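PDB 3GA2: endonuclease V from Bacillus subtilis, which probably repairs deaminated DNA by nicking a strand at the second phosphodiester bond 3' to a deoxyinosine, with magnesium as cofactor. Local coordinates for residues Asp116-Asn124 against Lys145-Cys153; Leu179-Leu190 against Thr205-Leu215. The protein carries 1 engineered substitution. All blocks are in the same frame, centred on the assembly; numbering follows the deposited sequence.

Contact 1. Residues Asp116-Asn124 against Lys145-Cys153; sequences DGNGYLHYN and KTYLKIKGC
L148 packs across the Y123 ring at one end of this contact and K145 pairs with D116 at the other. The two loops follow the neighbouring parallel strands 113-116 and 140-144 of an RNase H-like fold. The tight part is apolar. CD2 of L148 stands 4.2 Å from the centroid of the Y123 ring and 17° off its normal, a CH-pi contact, while CD1 of L148 reaches the phenol end, 3.5 Å from CZ of Y123. A chi1 of -179° swings CG of L148 away from its own N and carries both methyls to the ring. I150 adds CG1 beside CD2 of Y123, and its CD1 lies 3.6 Å from C of H122; CD1 of L121 meets the same methyl at 4.3 Å.

Nearer the strand ends, water takes over. One molecule donates to OD1 of N118 (2.8 Å) and to O of T146 while accepting from N of L148. D116 and D46 are predicted magnesium ligands; their OD1 atoms crowd each other, so the exact place of OD1 in D116, which pairs with NZ of K145, is doubtful. K145 has a second salt bridge, to D223. Another water donates to OD2 of D116 at 2.8 Å and accepts from N of K145 at 3.1 Å.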
loop_
_atom_site.group_PDB
_atom_site.type_symbol
_atom_site.label_atom_id
_atom_site.label_comp_id
_atom_site.label_asym_id
_atom_site.label_seq_id
_atom_site.Cartn_x
_atom_site.Cartn_y
_atom_site.Cartn_z
ATOM N N ASP A 116 -1.582 1.370 2.539
ATOM C CA ASP A 116 -2.917 1.935 2.529
ATOM C C ASP A 116 -3.039 2.426 1.086
ATOM O O ASP A 116 -2.808 3.604 0.794
ATOM C CB ASP A 116 -3.039 3.111 3.505
ATOM C CG ASP A 116 -4.433 3.724 3.503
ATOM O OD1 ASP A 116 -4.731 4.568 4.374
ATOM O OD2 ASP A 116 -5.240 3.365 2.620
ATOM N N GLY A 117 -3.372 1.500 0.190
ATOM C CA GLY A 117 -3.507 1.807 -1.229
ATOM C C GLY A 117 -3.534 0.533 -2.075
ATOM O O GLY A 117 -3.296 -0.552 -1.557
ATOM N N ASN A 118 -3.817 0.654 -3.370
ATOM C CA ASN A 118 -3.865 -0.504 -4.253
ATOM C C ASN A 118 -2.515 -1.027 -4.716
ATOM O O ASN A 118 -1.500 -0.327 -4.680
ATOM C CB ASN A 118 -4.693 -0.209 -5.508
ATOM C CG ASN A 118 -6.169 -0.060 -5.215
ATOM O OD1 ASN A 118 -6.811 -0.984 -4.717
ATOM N ND2 ASN A 118 -6.720 1.108 -5.533
ATOM N N GLY A 119 -2.531 -2.275 -5.173
ATOM C CA GLY A 119 -1.338 -2.915 -5.694
ATOM C C GLY A 119 -1.686 -3.390 -7.092
ATOM O O GLY A 119 -1.819 -2.588 -8.014
ATOM N N TYR A 120 -1.866 -4.699 -7.239
ATOM C CA TYR A 120 -2.199 -5.311 -8.522
ATOM C C TYR A 120 -3.583 -4.862 -9.021
ATOM O O TYR A 120 -3.848 -4.852 -10.221
ATOM C CB TYR A 120 -2.159 -6.833 -8.375
ATOM C CG TYR A 120 -2.018 -7.594 -9.673
ATOM C CD1 TYR A 120 -0.849 -7.499 -10.434
ATOM C CD2 TYR A 120 -3.044 -8.411 -10.140
ATOM C CE1 TYR A 120 -0.706 -8.197 -11.630
ATOM C CE2 TYR A 120 -2.915 -9.115 -11.341
ATOM C CZ TYR A 120 -1.742 -9.002 -12.078
ATOM O OH TYR A 120 -1.605 -9.681 -13.267
ATOM N N LEU A 121 -4.467 -4.501 -8.098
ATOM C CA LEU A 121 -5.801 -4.035 -8.464
ATOM C C LEU A 121 -5.651 -2.598 -8.934
ATOM O O LEU A 121 -5.894 -1.644 -8.188
ATOM C CB LEU A 121 -6.725 -4.104 -7.255
ATOM C CG LEU A 121 -8.166 -3.601 -7.357
ATOM C CD1 LEU A 121 -8.998 -4.412 -8.354
ATOM C CD2 LEU A 121 -8.755 -3.702 -5.968
ATOM N N HIS A 122 -5.235 -2.455 -10.184
ATOM C CA HIS A 122 -5.006 -1.143 -10.766
ATOM C C HIS A 122 -5.079 -1.254 -12.282
ATOM O O HIS A 122 -4.769 -2.307 -12.841
ATOM C CB HIS A 122 -3.626 -0.641 -10.320
ATOM C CG HIS A 122 -3.194 0.623 -10.988
ATOM N ND1 HIS A 122 -2.525 0.634 -12.191
ATOM C CD2 HIS A 122 -3.361 1.919 -10.632
ATOM C CE1 HIS A 122 -2.295 1.886 -12.550
ATOM N NE2 HIS A 122 -2.793 2.684 -11.623
ATOM N N TYR A 123 -5.493 -0.165 -12.930
ATOM C CA TYR A 123 -5.637 -0.094 -14.386
ATOM C C TYR A 123 -4.522 -0.818 -15.122
ATOM O O TYR A 123 -4.755 -1.484 -16.126
ATOM C CB TYR A 123 -5.647 1.365 -14.868
ATOM C CG TYR A 123 -6.706 2.249 -14.247
ATOM C CD1 TYR A 123 -6.351 3.346 -13.457
ATOM C CD2 TYR A 123 -8.064 1.996 -14.451
ATOM C CE1 TYR A 123 -7.326 4.168 -12.884
ATOM C CE2 TYR A 123 -9.044 2.811 -13.880
ATOM C CZ TYR A 123 -8.669 3.892 -13.099
ATOM O OH TYR A 123 -9.637 4.685 -12.520
ATOM N N ASN A 124 -3.300 -0.677 -14.633
ATOM C CA ASN A 124 -2.183 -1.326 -15.295
ATOM C C ASN A 124 -1.387 -2.186 -14.323
ATOM O O ASN A 124 -0.176 -2.353 -14.473
ATOM C CB ASN A 124 -1.295 -0.263 -15.943
ATOM C CG ASN A 124 -0.715 -0.719 -17.262
ATOM O OD1 ASN A 124 -1.413 -1.314 -18.082
ATOM N ND2 ASN A 124 0.562 -0.431 -17.483
ATOM N N LYS A 145 -9.131 1.392 0.701
ATOM C CA LYS A 145 -10.380 1.725 1.395
ATOM C C LYS A 145 -11.510 1.999 0.412
ATOM O O LYS A 145 -12.681 1.981 0.782
ATOM C CB LYS A 145 -10.198 2.968 2.269
ATOM C CG LYS A 145 -9.137 2.865 3.346
ATOM C CD LYS A 145 -8.876 4.238 3.959
ATOM C CE LYS A 145 -7.727 4.200 4.943
ATOM N NZ LYS A 145 -7.447 5.543 5.513
ATOM N N THR A 146 -11.156 2.280 -0.836
ATOM C CA THR A 146 -12.159 2.566 -1.853
ATOM C C THR A 146 -11.919 1.706 -3.079
ATOM O O THR A 146 -10.780 1.348 -3.394
ATOM C CB THR A 146 -12.128 4.044 -2.281
ATOM O OG1 THR A 146 -10.876 4.332 -2.915
ATOM C CG2 THR A 146 -12.301 4.954 -1.071
ATOM N N TYR A 147 -13.003 1.391 -3.778
ATOM C CA TYR A 147 -12.929 0.554 -4.960
ATOM C C TYR A 147 -12.614 1.305 -6.241
ATOM O O TYR A 147 -13.291 2.267 -6.595
ATOM C CB TYR A 147 -14.244 -0.201 -5.145
ATOM C CG TYR A 147 -14.265 -1.087 -6.373
ATOM C CD1 TYR A 147 -13.438 -2.206 -6.465
ATOM C CD2 TYR A 147 -15.127 -0.810 -7.437
ATOM C CE1 TYR A 147 -13.473 -3.035 -7.584
ATOM C CE2 TYR A 147 -15.170 -1.629 -8.562
ATOM C CZ TYR A 147 -14.342 -2.740 -8.627
ATOM O OH TYR A 147 -14.395 -3.554 -9.730
ATOM N N LEU A 148 -11.581 0.844 -6.937
ATOM C CA LEU A 148 -11.173 1.432 -8.205
ATOM C C LEU A 148 -11.838 0.615 -9.313
ATOM O O LEU A 148 -11.426 -0.514 -9.588
ATOM C CB LEU A 148 -9.652 1.356 -8.345
ATOM C CG LEU A 148 -9.061 1.960 -9.622
ATOM C CD1 LEU A 148 -9.359 3.453 -9.674
ATOM C CD2 LEU A 148 -7.559 1.717 -9.648
ATOM N N LYS A 149 -12.870 1.177 -9.937
ATOM C CA LYS A 149 -13.596 0.482 -10.997
ATOM C C LYS A 149 -12.817 0.462 -12.318
ATOM O O LYS A 149 -12.572 1.502 -12.928
ATOM C CB LYS A 149 -14.970 1.132 -11.196
ATOM C CG LYS A 149 -15.932 0.293 -12.013
ATOM C CD LYS A 149 -17.298 0.948 -12.102
ATOM C CE LYS A 149 -18.231 0.150 -12.992
ATOM N NZ LYS A 149 -19.461 0.913 -13.302
ATOM N N ILE A 150 -12.445 -0.738 -12.759
ATOM C CA ILE A 150 -11.658 -0.917 -13.979
ATOM C C ILE A 150 -12.413 -1.623 -15.110
ATOM O O ILE A 150 -13.091 -2.625 -14.884
ATOM C CB ILE A 150 -10.387 -1.741 -13.666
ATOM C CG1 ILE A 150 -9.648 -1.118 -12.475
ATOM C CG2 ILE A 150 -9.475 -1.804 -14.895
ATOM C CD1 ILE A 150 -8.544 -2.008 -11.888
ATOM N N LYS A 151 -12.289 -1.104 -16.329
ATOM C CA LYS A 151 -12.951 -1.723 -17.479
ATOM C C LYS A 151 -14.464 -1.749 -17.303
ATOM O O LYS A 151 -15.154 -2.541 -17.950
ATOM C CB LYS A 151 -12.461 -3.163 -17.646
ATOM C CG LYS A 151 -11.608 -3.437 -18.868
ATOM C CD LYS A 151 -10.278 -2.720 -18.807
ATOM C CE LYS A 151 -9.281 -3.373 -19.753
ATOM N NZ LYS A 151 -9.844 -3.543 -21.125
ATOM N N GLY A 152 -14.978 -0.902 -16.419
ATOM C CA GLY A 152 -16.409 -0.870 -16.185
ATOM C C GLY A 152 -16.878 -2.094 -15.424
ATOM O O GLY A 152 -18.056 -2.451 -15.458
ATOM N N CYS A 153 -15.952 -2.742 -14.726
ATOM C CA CYS A 153 -16.273 -3.940 -13.960
ATOM C C CYS A 153 -16.587 -3.622 -12.506
ATOM O O CYS A 153 -15.842 -2.908 -11.840
ATOM C CB CYS A 153 -15.108 -4.927 -14.032
ATOM S SG CYS A 153 -14.832 -5.589 -15.692
HETATM O O HOH W 1 -6.738 3.364 0.243
HETATM O O HOH W 2 -9.545 -0.609 -5.257
HETATM O O HOH W 3 -8.547 2.997 -4.709
#

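Contact 2. Residues Leu179-Leu190 against Thr205-Leu215; sequences LRTRRDVKPIFL and TMSLINQESRL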
loop_
_atom_site.group_PDB
_atom_site.type_symbol
_atom_site.label_atom_id
_atom_site.label_comp_id
_atom_site.label_asym_id
_atom_site.label_seq_id
_atom_site.Cartn_x
_atom_site.Cartn_y
_atom_site.Cartn_z
ATOM N N LEU A 179 -12.927 -7.607 0.327
ATOM C CA LEU A 179 -12.850 -8.330 1.587
ATOM C C LEU A 179 -13.510 -7.670 2.783
ATOM O O LEU A 179 -13.255 -6.504 3.088
ATOM C CB LEU A 179 -11.375 -8.595 1.915
ATOM C CG LEU A 179 -11.030 -9.315 3.221
ATOM C CD1 LEU A 179 -11.561 -10.734 3.178
ATOM C CD2 LEU A 179 -9.525 -9.305 3.427
ATOM N N ARG A 180 -14.346 -8.450 3.462
ATOM C CA ARG A 180 -15.051 -8.005 4.653
ATOM C C ARG A 180 -14.120 -8.249 5.836
ATOM O O ARG A 180 -14.020 -9.370 6.328
ATOM C CB ARG A 180 -16.329 -8.827 4.849
ATOM C CG ARG A 180 -17.235 -8.313 5.956
ATOM C CD ARG A 180 -18.047 -7.114 5.487
ATOM N NE ARG A 180 -18.988 -7.489 4.437
ATOM C CZ ARG A 180 -19.825 -6.648 3.837
ATOM N NH1 ARG A 180 -19.848 -5.366 4.176
ATOM N NH2 ARG A 180 -20.645 -7.096 2.895
ATOM N N THR A 181 -13.431 -7.212 6.290
ATOM C CA THR A 181 -12.528 -7.368 7.419
ATOM C C THR A 181 -13.305 -7.215 8.709
ATOM O O THR A 181 -13.156 -8.011 9.634
ATOM C CB THR A 181 -11.402 -6.342 7.377
ATOM O OG1 THR A 181 -11.938 -5.061 7.040
ATOM C CG2 THR A 181 -10.362 -6.751 6.350
ATOM N N ARG A 182 -14.139 -6.189 8.771
ATOM C CA ARG A 182 -14.956 -5.954 9.949
ATOM C C ARG A 182 -16.387 -6.237 9.496
ATOM O O ARG A 182 -16.844 -5.702 8.482
ATOM C CB ARG A 182 -14.780 -4.509 10.414
ATOM C CG ARG A 182 -15.493 -4.169 11.698
ATOM C CD ARG A 182 -15.261 -2.720 12.038
ATOM N NE ARG A 182 -16.086 -2.276 13.154
ATOM C CZ ARG A 182 -16.320 -1.000 13.438
ATOM N NH1 ARG A 182 -15.787 -0.044 12.684
ATOM N NH2 ARG A 182 -17.087 -0.680 14.470
ATOM N N ARG A 183 -17.093 -7.093 10.227
ATOM C CA ARG A 183 -18.448 -7.461 9.829
ATOM C C ARG A 183 -19.435 -6.309 9.715
ATOM O O ARG A 183 -19.427 -5.374 10.515
ATOM C CB ARG A 183 -19.012 -8.537 10.762
ATOM C CG ARG A 183 -19.069 -8.149 12.220
ATOM C CD ARG A 183 -19.698 -9.268 13.051
ATOM N NE ARG A 183 -21.115 -9.454 12.753
ATOM C CZ ARG A 183 -22.055 -8.547 13.003
ATOM N NH1 ARG A 183 -23.325 -8.800 12.702
ATOM N NH2 ARG A 183 -21.731 -7.389 13.564
ATOM N N ASP A 184 -20.278 -6.397 8.690
ATOM C CA ASP A 184 -21.312 -5.406 8.404
ATOM C C ASP A 184 -20.779 -4.051 7.938
ATOM O O ASP A 184 -21.491 -3.315 7.255
ATOM C CB ASP A 184 -22.218 -5.212 9.629
ATOM C CG ASP A 184 -23.650 -4.866 9.249
ATOM O OD1 ASP A 184 -23.855 -3.883 8.502
ATOM O OD2 ASP A 184 -24.575 -5.574 9.703
ATOM N N VAL A 185 -19.540 -3.713 8.293
ATOM C CA VAL A 185 -18.976 -2.430 7.871
ATOM C C VAL A 185 -18.414 -2.538 6.456
ATOM O O VAL A 185 -18.221 -3.640 5.942
ATOM C CB VAL A 185 -17.850 -1.945 8.821
ATOM C CG1 VAL A 185 -18.235 -2.217 10.267
ATOM C CG2 VAL A 185 -16.532 -2.603 8.465
ATOM N N LYS A 186 -18.151 -1.392 5.833
ATOM C CA LYS A 186 -17.624 -1.358 4.470
ATOM C C LYS A 186 -16.399 -2.247 4.308
ATOM O O LYS A 186 -15.467 -2.195 5.106
ATOM C CB LYS A 186 -17.261 0.074 4.069
ATOM C CG LYS A 186 -16.835 0.227 2.611
ATOM C CD LYS A 186 -16.532 1.684 2.297
ATOM C CE LYS A 186 -16.177 1.901 0.837
ATOM N NZ LYS A 186 -15.846 3.335 0.579
ATOM N N PRO A 187 -16.381 -3.075 3.262
ATOM C CA PRO A 187 -15.228 -3.951 3.058
ATOM C C PRO A 187 -14.027 -3.187 2.515
ATOM O O PRO A 187 -14.137 -2.018 2.138
ATOM C CB PRO A 187 -15.759 -4.982 2.068
ATOM C CG PRO A 187 -16.698 -4.172 1.233
ATOM C CD PRO A 187 -17.429 -3.338 2.260
ATOM N N ILE A 188 -12.875 -3.841 2.508
ATOM C CA ILE A 188 -11.678 -3.224 1.967
ATOM C C ILE A 188 -11.373 -3.958 0.669
ATOM O O ILE A 188 -11.955 -5.006 0.387
ATOM C CB ILE A 188 -10.474 -3.347 2.916
ATOM C CG1 ILE A 188 -10.244 -4.812 3.288
ATOM C CG2 ILE A 188 -10.695 -2.476 4.149
ATOM C CD1 ILE A 188 -8.858 -5.089 3.804
ATOM N N PHE A 189 -10.465 -3.402 -0.121
ATOM C CA PHE A 189 -10.111 -4.012 -1.383
ATOM C C PHE A 189 -8.668 -4.450 -1.395
ATOM O O PHE A 189 -7.748 -3.645 -1.399
ATOM C CB PHE A 189 -10.452 -3.045 -2.509
ATOM C CG PHE A 189 -11.885 -2.652 -2.494
ATOM C CD1 PHE A 189 -12.298 -1.502 -1.824
ATOM C CD2 PHE A 189 -12.848 -3.504 -3.023
ATOM C CE1 PHE A 189 -13.649 -1.211 -1.674
ATOM C CE2 PHE A 189 -14.203 -3.224 -2.878
ATOM C CZ PHE A 189 -14.605 -2.075 -2.198
ATOM N N LEU A 190 -8.511 -5.765 -1.393
ATOM C CA LEU A 190 -7.227 -6.424 -1.332
ATOM C C LEU A 190 -6.636 -6.827 -2.659
ATOM O O LEU A 190 -7.329 -7.366 -3.523
ATOM C CB LEU A 190 -7.360 -7.677 -0.468
ATOM C CG LEU A 190 -6.127 -8.585 -0.350
ATOM C CD1 LEU A 190 -5.172 -7.987 0.673
ATOM C CD2 LEU A 190 -6.545 -9.995 0.098
ATOM N N THR A 205 -3.365 -10.588 5.760
ATOM C CA THR A 205 -4.280 -9.492 6.075
ATOM C C THR A 205 -5.248 -9.873 7.193
ATOM O O THR A 205 -5.424 -9.119 8.153
ATOM C CB THR A 205 -5.091 -9.048 4.830
ATOM O OG1 THR A 205 -4.199 -8.498 3.852
ATOM C CG2 THR A 205 -6.124 -7.985 5.209
HETATM N N MSE A 206 -5.867 -11.044 7.072
HETATM C CA MSE A 206 -6.814 -11.503 8.087
HETATM C C MSE A 206 -6.171 -11.755 9.448
HETATM O O MSE A 206 -6.822 -11.598 10.479
HETATM C CB MSE A 206 -7.529 -12.778 7.623
HETATM C CG MSE A 206 -8.498 -12.566 6.465
HETATM SE SE MSE A 206 -9.718 -11.100 6.764
HETATM C CE MSE A 206 -10.580 -11.724 8.390
ATOM N N SER A 207 -4.901 -12.149 9.455
ATOM C CA SER A 207 -4.204 -12.405 10.714
ATOM C C SER A 207 -3.906 -11.104 11.447
ATOM O O SER A 207 -3.528 -11.112 12.619
ATOM C CB SER A 207 -2.884 -13.138 10.468
ATOM O OG SER A 207 -3.106 -14.474 10.057
ATOM N N LEU A 208 -4.076 -9.990 10.744
ATOM C CA LEU A 208 -3.808 -8.673 11.302
ATOM C C LEU A 208 -5.095 -7.908 11.567
ATOM O O LEU A 208 -5.074 -6.717 11.880
ATOM C CB LEU A 208 -2.927 -7.881 10.334
ATOM C CG LEU A 208 -1.561 -8.500 10.021
ATOM C CD1 LEU A 208 -0.852 -7.693 8.923
ATOM C CD2 LEU A 208 -0.729 -8.525 11.281
ATOM N N ILE A 209 -6.218 -8.603 11.453
ATOM C CA ILE A 209 -7.514 -7.977 11.656
ATOM C C ILE A 209 -8.125 -8.207 13.033
ATOM O O ILE A 209 -8.171 -9.332 13.532
ATOM C CB ILE A 209 -8.530 -8.467 10.601
ATOM C CG1 ILE A 209 -8.072 -8.058 9.195
ATOM C CG2 ILE A 209 -9.907 -7.904 10.910
ATOM C CD1 ILE A 209 -7.986 -6.545 8.978
ATOM N N ASN A 210 -8.594 -7.127 13.641
ATOM C CA ASN A 210 -9.257 -7.209 14.933
ATOM C C ASN A 210 -10.564 -6.440 14.747
ATOM O O ASN A 210 -10.647 -5.550 13.900
ATOM C CB ASN A 210 -8.406 -6.563 16.029
ATOM C CG ASN A 210 -8.841 -5.150 16.345
ATOM O OD1 ASN A 210 -8.743 -4.252 15.509
ATOM N ND2 ASN A 210 -9.336 -4.945 17.561
ATOM N N GLN A 211 -11.585 -6.780 15.524
ATOM C CA GLN A 211 -12.867 -6.106 15.394
ATOM C C GLN A 211 -12.864 -4.708 16.000
ATOM O O GLN A 211 -13.641 -4.408 16.910
ATOM C CB GLN A 211 -13.974 -6.954 16.024
ATOM C CG GLN A 211 -14.210 -8.277 15.308
ATOM C CD GLN A 211 -14.455 -8.095 13.820
ATOM O OE1 GLN A 211 -15.409 -7.429 13.407
ATOM N NE2 GLN A 211 -13.590 -8.686 13.004
ATOM N N GLU A 212 -11.985 -3.855 15.484
ATOM C CA GLU A 212 -11.866 -2.477 15.949
ATOM C C GLU A 212 -11.859 -1.577 14.714
ATOM O O GLU A 212 -12.348 -0.448 14.745
ATOM C CB GLU A 212 -10.559 -2.295 16.725
ATOM C CG GLU A 212 -10.657 -1.367 17.924
ATOM C CD GLU A 212 -11.284 -2.039 19.136
ATOM O OE1 GLU A 212 -12.423 -2.541 19.024
ATOM O OE2 GLU A 212 -10.632 -2.061 20.203
ATOM N N SER A 213 -11.297 -2.100 13.627
ATOM C CA SER A 213 -11.218 -1.379 12.362
ATOM C C SER A 213 -11.198 -2.355 11.198
ATOM O O SER A 213 -10.921 -3.544 11.372
ATOM C CB SER A 213 -9.959 -0.517 12.311
ATOM O OG SER A 213 -9.987 0.473 13.323
ATOM N N ARG A 214 -11.491 -1.855 10.007
ATOM C CA ARG A 214 -11.487 -2.712 8.827
ATOM C C ARG A 214 -10.090 -2.766 8.214
ATOM O O ARG A 214 -9.855 -3.497 7.254
ATOM C CB ARG A 214 -12.484 -2.197 7.793
ATOM C CG ARG A 214 -12.260 -0.762 7.378
ATOM C CD ARG A 214 -13.242 -0.361 6.290
ATOM N NE ARG A 214 -13.033 1.021 5.869
ATOM C CZ ARG A 214 -13.138 1.440 4.614
ATOM N NH1 ARG A 214 -13.449 0.584 3.646
ATOM N NH2 ARG A 214 -12.928 2.713 4.330
ATOM N N LEU A 215 -9.167 -1.990 8.770
ATOM C CA LEU A 215 -7.804 -1.978 8.269
ATOM C C LEU A 215 -6.912 -2.837 9.144
ATOM O O LEU A 215 -7.010 -2.796 10.368
ATOM C CB LEU A 215 -7.236 -0.557 8.261
ATOM C CG LEU A 215 -7.997 0.500 7.470
ATOM C CD1 LEU A 215 -7.266 1.821 7.621
ATOM C CD2 LEU A 215 -8.099 0.107 6.001
HETATM O O HOH W 4 -13.420 0.684 10.300
#
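The guanidinium of R214 meets O of P187 at its edge, near its plane; NH1 of R214 is 3.1 Å from that oxygen, but an N-H...O angle of 122° makes the bond weak. CD of K186 approaches the same group obliquely, 3.5 Å from NH1 of R214. The R182 guanidinium has O of E212 over one face, a packing contact with no hydrogen bond. At the edge of the R182 group sits a water that it binds weakly and that also accepts from N of R214. The Q211 amide adds a long, weak bond from NE2 to O of T181 (3.5 Å).

The firm link is T181 OG1 donating to O of R214 at 2.6 Å, in the carbonyl plane on a lone pair (C=O...O angle 106°). A chi1 of 44° sets that hydroxyl between the backbone N and carbonyl carbon of T181, and turns CG2 to CD1 of I209, 3.5 Å away. The R214 and I188 side chains slide past each other in opposite directions, CG2 of I188 touching CD of R214 at 3.9 Å. Were R214 an alanine, O of P187 and O of K145 would probably each lose a donor, and I188 and the K186 methylenes would be left with a gap beside them.

Toward helix 198-207, CD2 of L179 packs on SE of selenomethionine M206 (3.8 Å). L179 and I188 exchange backbone hydrogen bonds as the last pair of a beta hairpin, so the contact joins the loop 180-187 between antiparallel strands 173-179 and 188-194 to the loop linking helices 198-207 and 217-235, part of the alpha/beta packing of the RNase H-like fold.

In the fold
Contact 1 closes before contact 2 opens along the chain, and they lie about 17 Å apart, centre to centre. Both gather at loops leaving the mixed sheet: contact 1 after strands 113-116 and 140-144, contact 2 where the hairpin of 173-179 and 188-194 meets 205-215, between helices 198-207 and 217-235. Strand 188-194 runs antiparallel beside 140-144, which brings the contacts together. NH1 of R214 is 3.3 Å from O of K145, a probable hydrogen bond, and CE1 of F189 packs 3.4 Å from N of Y147. Contact 1 supplies D116 to the predicted magnesium site, and contact 2 borders it through L215, whose side chain approaches that of D116 to about 5 Å at their nearest atoms.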